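PDB 1YOZ: uncharacterized protein AF_0941 from Archaeoglobus fulgidus, which is of unknown function but belongs to the AF0941-like family and packs as an all-helical protein in a two-chain assembly. Local coordinates for residues B[22-27]-B[89-94]; B[30-35]-B[95-100]; B[7-12]-B[37-42]; B[70-75]-B[104-109]. All blocks are in the same frame, centred on the assembly; numbering follows the deposited sequence.

Four contacts illustrate how an all-helical chain is tied together by segments far apart in sequence. Interactions 1 and 2 follow one another along the connection between helix 75-88 and helix 99-113, which is laid first on the short helix 26-29 and then on the start of helix 32-51; their centres are about 15 Å apart, and the Asp27–Lys95 salt bridge joins them. Interaction 3 sets helix 8-18 on helix 32-51, and interaction 4, about 11 Å away between centres, pairs helix 57-73 with helix 99-113. Interaction 3 closes before interaction 4 opens, whereas every other pair alternates along the chain. Phe9, Ile35 and Leu75 link interactions 2, 3 and 4 into one apolar core, while interaction 1 lies toward the periphery.

Interaction 1: B[22-27]-B[89-94]; sequences SVEEAD and KGFKIE
The ring of Phe91 lies against main chain as much as against side chains: the carbonyl O of Val23 sits over one of its faces, and its CE1 comes within 3.7 Å of Glu24 CA. Glu24 CG lies 3.9 Å from the same CE1, while CE2 meets Asp27 CB obliquely. With CG anti to its own backbone N (chi1 -167°), Phe91 extends over the turn, and its CB meets Val23 CG1 at 3.9 Å, the two side chains running alongside in opposite senses. Ile93 CD1 packs on Ala26 CB (4.1 Å) and lies over the backbone at Asp27 N (3.8 Å). The carboxylate of Asp27 turns to Lys95 in a salt bridge. Ala86 of helix 75-88 packs on Val23, Ala26 and Ile93. Ser22 OG accepts from Glu24 N in an ST turn, and Gly90 closes helix 75-88 with positive phi in a Schellman motif, so the contact joins a helix-entry turn to an irregular chain leaving a helix C-terminus.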
loop_
_atom_site.group_PDB
_atom_site.type_symbol
_atom_site.label_atom_id
_atom_site.label_comp_id
_atom_site.label_asym_id
_atom_site.label_seq_id
_atom_site.Cartn_x
_atom_site.Cartn_y
_atom_site.Cartn_z
ATOM N N SER B 22 -21.736 0.097 3.039
ATOM C CA SER B 22 -22.373 -0.688 4.077
ATOM C C SER B 22 -21.495 -1.866 4.515
ATOM O O SER B 22 -20.712 -2.382 3.725
ATOM C CB SER B 22 -23.711 -1.204 3.561
ATOM O OG SER B 22 -24.328 -2.004 4.541
ATOM N N VAL B 23 -21.627 -2.278 5.780
ATOM C CA VAL B 23 -20.975 -3.491 6.284
ATOM C C VAL B 23 -21.596 -4.744 5.622
ATOM O O VAL B 23 -20.938 -5.786 5.522
ATOM C CB VAL B 23 -21.003 -3.561 7.846
ATOM C CG1 VAL B 23 -22.366 -3.964 8.347
ATOM C CG2 VAL B 23 -19.985 -4.528 8.348
ATOM N N GLU B 24 -22.834 -4.609 5.143
ATOM C CA GLU B 24 -23.504 -5.606 4.298
ATOM C C GLU B 24 -22.583 -6.090 3.161
ATOM O O GLU B 24 -22.757 -7.198 2.634
ATOM C CB GLU B 24 -24.743 -4.967 3.660
ATOM C CG GLU B 24 -26.095 -5.715 3.823
ATOM C CD GLU B 24 -27.326 -4.875 3.332
ATOM O OE1 GLU B 24 -28.295 -4.716 4.124
ATOM O OE2 GLU B 24 -27.332 -4.382 2.161
ATOM N N GLU B 25 -21.617 -5.253 2.784
ATOM C CA GLU B 25 -20.761 -5.519 1.613
ATOM C C GLU B 25 -19.503 -6.334 1.932
ATOM O O GLU B 25 -18.834 -6.827 1.019
ATOM C CB GLU B 25 -20.414 -4.211 0.886
ATOM C CG GLU B 25 -21.655 -3.618 0.201
ATOM C CD GLU B 25 -21.361 -2.525 -0.834
ATOM O OE1 GLU B 25 -20.212 -2.385 -1.320
ATOM O OE2 GLU B 25 -22.322 -1.803 -1.176
ATOM N N ALA B 26 -19.202 -6.467 3.222
ATOM C CA ALA B 26 -18.070 -7.240 3.677
ATOM C C ALA B 26 -18.192 -8.717 3.260
ATOM O O ALA B 26 -17.221 -9.313 2.759
ATOM C CB ALA B 26 -17.883 -7.108 5.205
ATOM N N ASP B 27 -19.371 -9.290 3.448
ATOM C CA ASP B 27 -19.629 -10.676 3.090
ATOM C C ASP B 27 -19.240 -10.998 1.620
ATOM O O ASP B 27 -18.588 -12.012 1.329
ATOM C CB ASP B 27 -21.112 -10.979 3.361
ATOM C CG ASP B 27 -21.412 -12.453 3.394
ATOM O OD1 ASP B 27 -20.733 -13.192 4.130
ATOM O OD2 ASP B 27 -22.345 -12.882 2.678
ATOM N N LYS B 89 -19.486 -4.456 14.536
ATOM C CA LYS B 89 -20.632 -3.753 13.967
ATOM C C LYS B 89 -21.933 -4.562 13.898
ATOM O O LYS B 89 -22.993 -3.989 13.656
ATOM C CB LYS B 89 -20.260 -3.092 12.620
ATOM C CG LYS B 89 -19.040 -2.150 12.766
ATOM C CD LYS B 89 -19.340 -0.747 12.298
ATOM C CE LYS B 89 -18.533 0.265 13.077
ATOM N NZ LYS B 89 -19.095 0.577 14.417
ATOM N N GLY B 90 -21.869 -5.870 14.136
ATOM C CA GLY B 90 -23.102 -6.698 14.232
ATOM C C GLY B 90 -23.493 -7.577 13.052
ATOM O O GLY B 90 -24.622 -8.089 12.999
ATOM N N PHE B 91 -22.568 -7.746 12.104
ATOM C CA PHE B 91 -22.769 -8.532 10.875
ATOM C C PHE B 91 -21.630 -9.548 10.812
ATOM O O PHE B 91 -20.794 -9.509 9.898
ATOM C CB PHE B 91 -22.677 -7.617 9.642
ATOM C CG PHE B 91 -23.182 -8.248 8.348
ATOM C CD1 PHE B 91 -24.286 -7.709 7.687
ATOM C CD2 PHE B 91 -22.544 -9.360 7.779
ATOM C CE1 PHE B 91 -24.749 -8.268 6.489
ATOM C CE2 PHE B 91 -23.000 -9.933 6.596
ATOM C CZ PHE B 91 -24.099 -9.387 5.946
ATOM N N LYS B 92 -21.573 -10.438 11.803
ATOM C CA LYS B 92 -20.511 -11.441 11.859
ATOM C C LYS B 92 -20.428 -12.249 10.559
ATOM O O LYS B 92 -21.436 -12.648 9.996
ATOM C CB LYS B 92 -20.699 -12.339 13.086
ATOM C CG LYS B 92 -19.620 -13.394 13.317
ATOM C CD LYS B 92 -19.954 -14.158 14.598
ATOM C CE LYS B 92 -18.794 -15.057 14.999
ATOM N NZ LYS B 92 -18.828 -16.292 14.175
ATOM N N ILE B 93 -19.206 -12.479 10.093
ATOM C CA ILE B 93 -18.977 -13.152 8.817
ATOM C C ILE B 93 -18.516 -14.587 9.033
ATOM O O ILE B 93 -17.653 -14.843 9.866
ATOM C CB ILE B 93 -17.895 -12.402 7.967
ATOM C CG1 ILE B 93 -18.174 -10.901 7.914
ATOM C CG2 ILE B 93 -17.746 -13.044 6.561
ATOM C CD1 ILE B 93 -19.320 -10.500 7.039
ATOM N N GLU B 94 -19.093 -15.514 8.279
ATOM C CA GLU B 94 -18.795 -16.941 8.457
ATOM C C GLU B 94 -18.052 -17.379 7.213
ATOM O O GLU B 94 -18.484 -18.304 6.517
ATOM C CB GLU B 94 -20.071 -17.805 8.651
ATOM C CG GLU B 94 -20.979 -17.371 9.828
ATOM C CD GLU B 94 -20.279 -17.483 11.171
ATOM O OE1 GLU B 94 -19.477 -18.423 11.351
ATOM O OE2 GLU B 94 -20.525 -16.634 12.051
#

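Interaction 2: B[30-35]-B[95-100]; sequences LDQKNI and KKLDPE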
loop_
_atom_site.group_PDB
_atom_site.type_symbol
_atom_site.label_atom_id
_atom_site.label_comp_id
_atom_site.label_asym_id
_atom_site.label_seq_id
_atom_site.Cartn_x
_atom_site.Cartn_y
_atom_site.Cartn_z
ATOM N N LEU B 30 -15.333 -10.716 1.105
ATOM C CA LEU B 30 -14.536 -11.724 1.802
ATOM C C LEU B 30 -14.779 -13.153 1.358
ATOM O O LEU B 30 -14.325 -14.108 2.021
ATOM C CB LEU B 30 -14.764 -11.612 3.291
ATOM C CG LEU B 30 -14.343 -10.288 3.912
ATOM C CD1 LEU B 30 -14.790 -10.230 5.388
ATOM C CD2 LEU B 30 -12.888 -10.031 3.769
ATOM N N ASP B 31 -15.508 -13.292 0.256
ATOM C CA ASP B 31 -15.597 -14.538 -0.491
ATOM C C ASP B 31 -14.283 -14.748 -1.237
ATOM O O ASP B 31 -13.958 -13.972 -2.112
ATOM C CB ASP B 31 -16.768 -14.498 -1.470
ATOM C CG ASP B 31 -16.911 -15.793 -2.242
ATOM O OD1 ASP B 31 -17.707 -16.666 -1.857
ATOM O OD2 ASP B 31 -16.189 -15.964 -3.231
ATOM N N GLN B 32 -13.515 -15.783 -0.852
ATOM C CA GLN B 32 -12.177 -15.998 -1.430
ATOM C C GLN B 32 -12.152 -16.188 -2.934
ATOM O O GLN B 32 -11.176 -15.806 -3.590
ATOM C CB GLN B 32 -11.380 -17.107 -0.721
ATOM C CG GLN B 32 -12.003 -18.511 -0.743
ATOM C CD GLN B 32 -11.036 -19.576 -0.205
ATOM O OE1 GLN B 32 -10.115 -19.293 0.607
ATOM N NE2 GLN B 32 -11.241 -20.813 -0.652
ATOM N N LYS B 33 -13.212 -16.750 -3.496
ATOM C CA LYS B 33 -13.329 -16.756 -4.951
ATOM C C LYS B 33 -13.390 -15.346 -5.509
ATOM O O LYS B 33 -12.739 -15.037 -6.516
ATOM C CB LYS B 33 -14.560 -17.560 -5.433
ATOM C CG LYS B 33 -14.573 -17.865 -6.955
ATOM C CD LYS B 33 -13.377 -18.781 -7.418
ATOM C CE LYS B 33 -12.153 -18.004 -7.988
ATOM N NZ LYS B 33 -10.917 -18.911 -8.127
ATOM N N ASN B 34 -14.185 -14.469 -4.886
ATOM C CA ASN B 34 -14.286 -13.077 -5.416
ATOM C C ASN B 34 -12.924 -12.356 -5.263
ATOM O O ASN B 34 -12.533 -11.523 -6.072
ATOM C CB ASN B 34 -15.353 -12.266 -4.644
ATOM C CG ASN B 34 -16.792 -12.722 -4.938
ATOM O OD1 ASN B 34 -17.036 -13.450 -5.897
ATOM N ND2 ASN B 34 -17.742 -12.292 -4.093
ATOM N N ILE B 35 -12.251 -12.661 -4.161
ATOM C CA ILE B 35 -10.924 -12.082 -3.872
ATOM C C ILE B 35 -9.966 -12.432 -5.006
ATOM O O ILE B 35 -9.417 -11.548 -5.667
ATOM C CB ILE B 35 -10.393 -12.533 -2.479
ATOM C CG1 ILE B 35 -11.317 -12.013 -1.378
ATOM C CG2 ILE B 35 -8.961 -12.021 -2.214
ATOM C CD1 ILE B 35 -10.810 -12.290 0.042
ATOM N N LYS B 95 -16.957 -16.668 6.930
ATOM C CA LYS B 95 -16.059 -16.958 5.795
ATOM C C LYS B 95 -14.632 -16.973 6.344
ATOM O O LYS B 95 -14.335 -16.305 7.352
ATOM C CB LYS B 95 -16.142 -15.862 4.737
ATOM C CG LYS B 95 -17.504 -15.662 4.076
ATOM C CD LYS B 95 -17.280 -15.448 2.620
ATOM C CE LYS B 95 -18.496 -14.984 1.862
ATOM N NZ LYS B 95 -19.796 -15.469 2.395
ATOM N N LYS B 96 -13.764 -17.726 5.675
ATOM C CA LYS B 96 -12.316 -17.738 5.950
ATOM C C LYS B 96 -11.498 -17.803 4.641
ATOM O O LYS B 96 -12.034 -18.059 3.563
ATOM C CB LYS B 96 -11.942 -18.880 6.900
ATOM C CG LYS B 96 -12.737 -20.141 6.649
ATOM C CD LYS B 96 -12.363 -21.297 7.596
ATOM C CE LYS B 96 -10.984 -21.924 7.197
ATOM N NZ LYS B 96 -10.798 -22.228 5.701
ATOM N N LEU B 97 -10.194 -17.537 4.752
ATOM C CA LEU B 97 -9.337 -17.413 3.572
ATOM C C LEU B 97 -8.299 -18.527 3.635
ATOM O O LEU B 97 -7.478 -18.543 4.544
ATOM C CB LEU B 97 -8.637 -16.051 3.583
ATOM C CG LEU B 97 -7.639 -15.610 2.498
ATOM C CD1 LEU B 97 -8.199 -15.649 1.072
ATOM C CD2 LEU B 97 -7.105 -14.225 2.841
ATOM N N ASP B 98 -8.355 -19.457 2.693
ATOM C CA ASP B 98 -7.378 -20.561 2.645
ATOM C C ASP B 98 -5.935 -20.057 2.394
ATOM O O ASP B 98 -5.702 -19.321 1.442
ATOM C CB ASP B 98 -7.758 -21.537 1.524
ATOM C CG ASP B 98 -9.010 -22.311 1.829
ATOM O OD1 ASP B 98 -9.356 -22.403 3.034
ATOM O OD2 ASP B 98 -9.642 -22.847 0.874
ATOM N N PRO B 99 -4.971 -20.429 3.267
ATOM C CA PRO B 99 -3.556 -20.201 2.948
ATOM C C PRO B 99 -3.166 -20.585 1.527
ATOM O O PRO B 99 -2.378 -19.869 0.881
ATOM C CB PRO B 99 -2.815 -21.076 3.968
ATOM C CG PRO B 99 -3.742 -21.014 5.224
ATOM C CD PRO B 99 -5.160 -21.005 4.616
ATOM N N GLU B 100 -3.718 -21.692 1.032
ATOM C CA GLU B 100 -3.441 -22.116 -0.341
ATOM C C GLU B 100 -3.935 -21.076 -1.339
ATOM O O GLU B 100 -3.353 -20.915 -2.403
ATOM C CB GLU B 100 -4.070 -23.485 -0.649
ATOM C CG GLU B 100 -3.733 -24.594 0.339
ATOM C CD GLU B 100 -4.311 -24.378 1.760
ATOM O OE1 GLU B 100 -5.478 -23.914 1.890
ATOM O OE2 GLU B 100 -3.580 -24.669 2.749
HETATM O O HOH W 1 -13.800 -16.977 1.900
#
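Leu30 O, Gln32 N and Lys96 O grip a single water between the two segments. It donates to Leu30 O (2.9 Å) and Lys96 O (2.7 Å) and accepts from Gln32 N, so three backbone groups are satisfied by one molecule. Next to it the amide of Gln32 holds Asp98 through both of its polar atoms. Asp98 N gives a nearly straight bond to Gln32 OE1 (2.7 Å, 170° at the hydrogen), arriving almost head-on to the C=O. Gln32 NE2 donates to Asp98 OD2 at 3.0 Å, a bond that lies close to the amide plane but strikes the carboxylate from above, the two planes standing 83° apart. Gln32 CG sits between backbone N and carbonyl carbon (chi1 61°), and from there the extended chain carries the amide across to Asp98. Trimming Gln32 to an alanine removes both amide bonds and is likely to leave Asp98 N without its acceptor. Lys95 lays its aliphatic chain along Leu30 and Asp31, CD 3.3 Å from Leu30 O and CE 3.8 Å from Asp31 CB, and sends NZ on to Asp27. Asp31 OD2 caps helix 32-51 by accepting from Asn34 N. Asp98 OD1 is bridged to Lys96 NZ, so a lysine and an amide share one carboxylate, which probably favours its anionic form and fixes the chain just before helix 99-113.

Interaction 3: B[7-12]-B[37-42]; sequences NSFLDR and EMFRSD
The Phe39 ring carries a water over the centre of one face, 3.3 Å above the plane, while Phe9 CB approaches its CZ obliquely at 3.8 Å and Asn7 OD1 comes obliquely to CE1. Met38 SD lies 3.7 Å from Phe9 CA and beside Arg12 CD, and the bend at chi3 (-60°) turns CE to the edge of the Phe9 ring; Arg12 NE is buried here with no partner. The polar half belongs to Asp42, whose carboxylate meets Ser8 twice from its syn side: OD2 accepts from Ser8 N (2.8 Å, 174°) and OD1 from Ser8 OG (2.6 Å). The water over Phe39 accepts from Phe9 N and donates to Asp42 OD2. Without the carboxylate, as with a leucine at Asp42, Ser8 N and OG would probably lose their acceptors and the water one of its anchors. Asn7 OD1 accepts from Leu10 N, its ND2 being hydrogen-bonded to Tyr5 OH. The axes of 8-12 and 37-42 come within 10.1 Å, their directions 118° apart, so the N-terminus of helix 8-18, N-capped by Asn7, also meets a carboxylate from a crossing helix.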
loop_
_atom_site.group_PDB
_atom_site.type_symbol
_atom_site.label_atom_id
_atom_site.label_comp_id
_atom_site.label_asym_id
_atom_site.label_seq_id
_atom_site.Cartn_x
_atom_site.Cartn_y
_atom_site.Cartn_z
ATOM N N ASN B 7 -5.202 -1.576 -6.319
ATOM C CA ASN B 7 -5.498 -2.689 -5.448
ATOM C C ASN B 7 -6.933 -2.512 -4.987
ATOM O O ASN B 7 -7.218 -1.718 -4.072
ATOM C CB ASN B 7 -4.533 -2.714 -4.224
ATOM C CG ASN B 7 -4.725 -3.920 -3.356
ATOM O OD1 ASN B 7 -5.778 -4.549 -3.378
ATOM N ND2 ASN B 7 -3.735 -4.206 -2.501
ATOM N N SER B 8 -7.826 -3.227 -5.679
ATOM C CA SER B 8 -9.261 -3.144 -5.492
ATOM C C SER B 8 -9.669 -3.692 -4.146
ATOM O O SER B 8 -10.543 -3.119 -3.511
ATOM C CB SER B 8 -9.961 -3.909 -6.619
ATOM O OG SER B 8 -9.761 -3.182 -7.846
ATOM N N PHE B 9 -9.007 -4.757 -3.695
ATOM C CA PHE B 9 -9.376 -5.329 -2.396
ATOM C C PHE B 9 -9.096 -4.338 -1.279
ATOM O O PHE B 9 -9.971 -4.073 -0.397
ATOM C CB PHE B 9 -8.675 -6.656 -2.108
ATOM C CG PHE B 9 -9.078 -7.271 -0.807
ATOM C CD1 PHE B 9 -10.205 -8.095 -0.730
ATOM C CD2 PHE B 9 -8.344 -7.022 0.356
ATOM C CE1 PHE B 9 -10.608 -8.645 0.488
ATOM C CE2 PHE B 9 -8.745 -7.550 1.583
ATOM C CZ PHE B 9 -9.865 -8.372 1.650
ATOM N N LEU B 10 -7.891 -3.784 -1.318
ATOM C CA LEU B 10 -7.476 -2.779 -0.327
ATOM C C LEU B 10 -8.426 -1.589 -0.287
ATOM O O LEU B 10 -8.882 -1.186 0.776
ATOM C CB LEU B 10 -6.017 -2.352 -0.563
ATOM C CG LEU B 10 -5.489 -1.265 0.384
ATOM C CD1 LEU B 10 -5.312 -1.753 1.796
ATOM C CD2 LEU B 10 -4.217 -0.756 -0.208
ATOM N N ASP B 11 -8.809 -1.064 -1.446
ATOM C CA ASP B 11 -9.711 0.080 -1.452
ATOM C C ASP B 11 -11.106 -0.284 -0.941
ATOM O O ASP B 11 -11.700 0.482 -0.183
ATOM C CB ASP B 11 -9.837 0.702 -2.849
ATOM C CG ASP B 11 -8.583 1.446 -3.297
ATOM O OD1 ASP B 11 -7.870 2.119 -2.500
ATOM O OD2 ASP B 11 -8.310 1.362 -4.486
ATOM N N ARG B 12 -11.669 -1.396 -1.422
ATOM C CA ARG B 12 -13.017 -1.792 -0.950
ATOM C C ARG B 12 -13.016 -2.042 0.547
ATOM O O ARG B 12 -13.933 -1.638 1.239
ATOM C CB ARG B 12 -13.533 -3.051 -1.647
ATOM C CG ARG B 12 -14.178 -2.773 -2.995
ATOM C CD ARG B 12 -14.180 -3.995 -3.909
ATOM N NE ARG B 12 -13.724 -3.562 -5.218
ATOM C CZ ARG B 12 -14.493 -3.244 -6.253
ATOM N NH1 ARG B 12 -15.825 -3.342 -6.183
ATOM N NH2 ARG B 12 -13.905 -2.838 -7.381
ATOM N N GLU B 37 -10.632 -13.422 -8.066
ATOM C CA GLU B 37 -11.040 -12.721 -9.299
ATOM C C GLU B 37 -10.737 -11.218 -9.304
ATOM O O GLU B 37 -10.348 -10.659 -10.334
ATOM C CB GLU B 37 -12.518 -13.032 -9.662
ATOM C CG GLU B 37 -12.977 -12.371 -10.955
ATOM C CD GLU B 37 -14.506 -12.498 -11.153
ATOM O OE1 GLU B 37 -15.056 -13.586 -10.795
ATOM O OE2 GLU B 37 -15.146 -11.518 -11.653
ATOM N N MET B 38 -10.840 -10.566 -8.136
ATOM C CA MET B 38 -10.520 -9.150 -7.968
ATOM C C MET B 38 -9.057 -8.868 -8.278
ATOM O O MET B 38 -8.764 -7.962 -9.014
ATOM C CB MET B 38 -10.782 -8.716 -6.500
ATOM C CG MET B 38 -11.513 -7.405 -6.329
ATOM S SD MET B 38 -11.821 -6.997 -4.621
ATOM C CE MET B 38 -12.775 -8.341 -4.129
ATOM N N PHE B 39 -8.129 -9.643 -7.690
ATOM C CA PHE B 39 -6.714 -9.491 -8.050
ATOM C C PHE B 39 -6.443 -9.840 -9.507
ATOM O O PHE B 39 -5.603 -9.197 -10.129
ATOM C CB PHE B 39 -5.781 -10.281 -7.105
ATOM C CG PHE B 39 -5.692 -9.679 -5.730
ATOM C CD1 PHE B 39 -4.787 -8.644 -5.470
ATOM C CD2 PHE B 39 -6.510 -10.122 -4.722
ATOM C CE1 PHE B 39 -4.691 -8.077 -4.200
ATOM C CE2 PHE B 39 -6.424 -9.563 -3.422
ATOM C CZ PHE B 39 -5.532 -8.535 -3.182
ATOM N N ARG B 40 -7.106 -10.875 -10.047
ATOM C CA ARG B 40 -6.967 -11.128 -11.511
ATOM C C ARG B 40 -7.405 -9.896 -12.315
ATOM O O ARG B 40 -6.703 -9.499 -13.264
ATOM C CB ARG B 40 -7.801 -12.328 -12.019
ATOM C CG ARG B 40 -7.343 -13.686 -11.604
ATOM C CD ARG B 40 -8.262 -14.775 -12.235
ATOM N NE ARG B 40 -8.125 -16.015 -11.468
ATOM C CZ ARG B 40 -9.039 -16.523 -10.642
ATOM N NH1 ARG B 40 -10.208 -15.921 -10.456
ATOM N NH2 ARG B 40 -8.791 -17.666 -10.017
ATOM N N SER B 41 -8.565 -9.305 -11.966
ATOM C CA SER B 41 -9.006 -8.129 -12.700
ATOM C C SER B 41 -8.074 -6.948 -12.557
ATOM O O SER B 41 -7.923 -6.177 -13.498
ATOM C CB SER B 41 -10.435 -7.675 -12.358
ATOM O OG SER B 41 -10.690 -7.782 -10.979
ATOM N N ASP B 42 -7.484 -6.783 -11.359
ATOM C CA ASP B 42 -6.480 -5.756 -11.132
ATOM C C ASP B 42 -5.266 -5.928 -12.022
ATOM O O ASP B 42 -4.798 -4.949 -12.615
ATOM C CB ASP B 42 -6.015 -5.765 -9.663
ATOM C CG ASP B 42 -7.002 -5.073 -8.731
ATOM O OD1 ASP B 42 -8.035 -4.493 -9.210
ATOM O OD2 ASP B 42 -6.728 -5.099 -7.510
HETATM O O HOH W 2 -7.694 -6.658 -5.351
#

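Interaction 4: B[70-75]-B[104-109]; sequences YVVSQL and EIALYI
Apolar contacts carry this helix pairing, and Val71 is at their centre. Its two methyls straddle Ile105 CG2, each 3.7 Å away, the side chains crossing at about a right angle. With CG1 anti to the backbone N (chi1 165°), that methyl also reaches Ala106 N, and CG2 turns to Ile109 CD1 at 3.8 Å. Val72 CG1 presses on Ala106 CB at 3.5 Å, tighter than usual for two carbons. With only a methyl at Ala106 the backbones come near, Val71 CA to Ala106 CA 5.9 Å. Leu75, at the start of helix 75-88, adds a contact of its CD2 to Ile105 CD1 at 4.0 Å, again at about a right angle. Backbone bonds shape the segments themselves: Tyr70 O accepts from both Gln74 N and Leu75 N where helix 57-73 gives way to helix 75-88, whereas 104-109 keeps regular helical bonding, with Ile109 N donating to Ile105 O. Tyr70 faces elsewhere and hydrogen-bonds through OH to His78. Helix 32-51 lies against the pair, bringing Phe39 to Val71 and Phe36 to Ile105, while Phe9 of helix 8-18 packs on Tyr70 and Leu75; the contact thus lies in a core to which helices 8-18, 32-51, 57-73, 75-88 and 99-113 all contribute.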
loop_
_atom_site.group_PDB
_atom_site.type_symbol
_atom_site.label_atom_id
_atom_site.label_comp_id
_atom_site.label_asym_id
_atom_site.label_seq_id
_atom_site.Cartn_x
_atom_site.Cartn_y
_atom_site.Cartn_z
ATOM N N TYR B 70 1.651 -7.233 -1.159
ATOM C CA TYR B 70 0.394 -7.090 -0.414
ATOM C C TYR B 70 -0.228 -8.439 -0.238
ATOM O O TYR B 70 -0.698 -8.767 0.858
ATOM C CB TYR B 70 -0.635 -6.197 -1.156
ATOM C CG TYR B 70 -1.946 -6.062 -0.401
ATOM C CD1 TYR B 70 -2.130 -5.048 0.552
ATOM C CD2 TYR B 70 -3.013 -6.929 -0.636
ATOM C CE1 TYR B 70 -3.339 -4.913 1.239
ATOM C CE2 TYR B 70 -4.221 -6.793 0.083
ATOM C CZ TYR B 70 -4.365 -5.783 1.004
ATOM O OH TYR B 70 -5.516 -5.653 1.740
ATOM N N VAL B 71 -0.273 -9.235 -1.305
ATOM C CA VAL B 71 -0.977 -10.520 -1.183
ATOM C C VAL B 71 -0.206 -11.440 -0.197
ATOM O O VAL B 71 -0.790 -12.008 0.735
ATOM C CB VAL B 71 -1.196 -11.166 -2.535
ATOM C CG1 VAL B 71 -1.597 -12.659 -2.419
ATOM C CG2 VAL B 71 -2.304 -10.377 -3.261
ATOM N N VAL B 72 1.089 -11.577 -0.405
ATOM C CA VAL B 72 1.818 -12.494 0.480
ATOM C C VAL B 72 1.834 -12.099 1.962
ATOM O O VAL B 72 1.872 -12.993 2.815
ATOM C CB VAL B 72 3.229 -12.839 -0.025
ATOM C CG1 VAL B 72 3.222 -13.217 -1.507
ATOM C CG2 VAL B 72 4.167 -11.700 0.227
ATOM N N SER B 73 1.787 -10.795 2.274
ATOM C CA SER B 73 2.117 -10.256 3.608
ATOM C C SER B 73 1.020 -9.451 4.307
ATOM O O SER B 73 1.120 -9.252 5.511
ATOM C CB SER B 73 3.345 -9.341 3.543
ATOM O OG SER B 73 4.515 -10.023 3.111
ATOM N N GLN B 74 0.012 -8.942 3.588
ATOM C CA GLN B 74 -1.016 -8.117 4.211
ATOM C C GLN B 74 -2.419 -8.641 3.997
ATOM O O GLN B 74 -3.312 -8.317 4.770
ATOM C CB GLN B 74 -0.994 -6.674 3.676
ATOM C CG GLN B 74 0.150 -5.796 4.142
ATOM C CD GLN B 74 0.140 -5.588 5.657
ATOM O OE1 GLN B 74 -0.853 -5.120 6.240
ATOM N NE2 GLN B 74 1.254 -5.933 6.298
ATOM N N LEU B 75 -2.654 -9.370 2.908
ATOM C CA LEU B 75 -4.038 -9.791 2.600
ATOM C C LEU B 75 -4.707 -10.591 3.750
ATOM O O LEU B 75 -5.849 -10.297 4.118
ATOM C CB LEU B 75 -4.111 -10.511 1.239
ATOM C CG LEU B 75 -5.417 -11.219 0.842
ATOM C CD1 LEU B 75 -6.528 -10.206 0.562
ATOM C CD2 LEU B 75 -5.201 -12.118 -0.391
ATOM N N GLU B 104 -1.866 -19.072 -4.207
ATOM C CA GLU B 104 -2.181 -19.124 -5.643
ATOM C C GLU B 104 -2.358 -17.730 -6.253
ATOM O O GLU B 104 -2.069 -17.548 -7.415
ATOM C CB GLU B 104 -3.442 -19.929 -5.929
ATOM C CG GLU B 104 -3.274 -21.443 -5.832
ATOM C CD GLU B 104 -4.550 -22.134 -5.354
ATOM O OE1 GLU B 104 -5.665 -21.613 -5.632
ATOM O OE2 GLU B 104 -4.431 -23.207 -4.701
ATOM N N ILE B 105 -2.884 -16.779 -5.479
ATOM C CA ILE B 105 -3.025 -15.363 -5.964
ATOM C C ILE B 105 -1.623 -14.767 -6.193
ATOM O O ILE B 105 -1.335 -14.218 -7.249
ATOM C CB ILE B 105 -3.833 -14.513 -4.954
ATOM C CG1 ILE B 105 -5.303 -14.979 -4.864
ATOM C CG2 ILE B 105 -3.853 -13.062 -5.353
ATOM C CD1 ILE B 105 -6.040 -14.439 -3.601
ATOM N N ALA B 106 -0.729 -14.923 -5.206
ATOM C CA ALA B 106 0.666 -14.398 -5.320
ATOM C C ALA B 106 1.317 -14.968 -6.542
ATOM O O ALA B 106 1.955 -14.261 -7.341
ATOM C CB ALA B 106 1.490 -14.770 -4.103
ATOM N N LEU B 107 1.184 -16.287 -6.665
ATOM C CA LEU B 107 1.770 -17.013 -7.767
ATOM C C LEU B 107 1.177 -16.544 -9.099
ATOM O O LEU B 107 1.896 -16.398 -10.086
ATOM C CB LEU B 107 1.591 -18.536 -7.548
ATOM C CG LEU B 107 2.642 -19.233 -6.652
ATOM C CD1 LEU B 107 2.265 -20.735 -6.433
ATOM C CD2 LEU B 107 4.061 -19.090 -7.191
ATOM N N TYR B 108 -0.134 -16.326 -9.138
ATOM C CA TYR B 108 -0.780 -15.742 -10.344
ATOM C C TYR B 108 -0.200 -14.365 -10.724
ATOM O O TYR B 108 0.033 -14.063 -11.902
ATOM C CB TYR B 108 -2.320 -15.634 -10.159
ATOM C CG TYR B 108 -3.041 -15.068 -11.362
ATOM C CD1 TYR B 108 -3.679 -15.914 -12.281
ATOM C CD2 TYR B 108 -3.077 -13.691 -11.599
ATOM C CE1 TYR B 108 -4.315 -15.406 -13.395
ATOM C CE2 TYR B 108 -3.723 -13.164 -12.702
ATOM C CZ TYR B 108 -4.359 -14.024 -13.607
ATOM O OH TYR B 108 -5.000 -13.491 -14.738
ATOM N N ILE B 109 0.012 -13.509 -9.736
ATOM C CA ILE B 109 0.582 -12.153 -9.999
ATOM C C ILE B 109 2.011 -12.319 -10.519
ATOM O O ILE B 109 2.483 -11.637 -11.467
ATOM C CB ILE B 109 0.566 -11.255 -8.697
ATOM C CG1 ILE B 109 -0.884 -10.886 -8.292
ATOM C CG2 ILE B 109 1.442 -10.022 -8.881
ATOM C CD1 ILE B 109 -1.079 -10.435 -6.855
#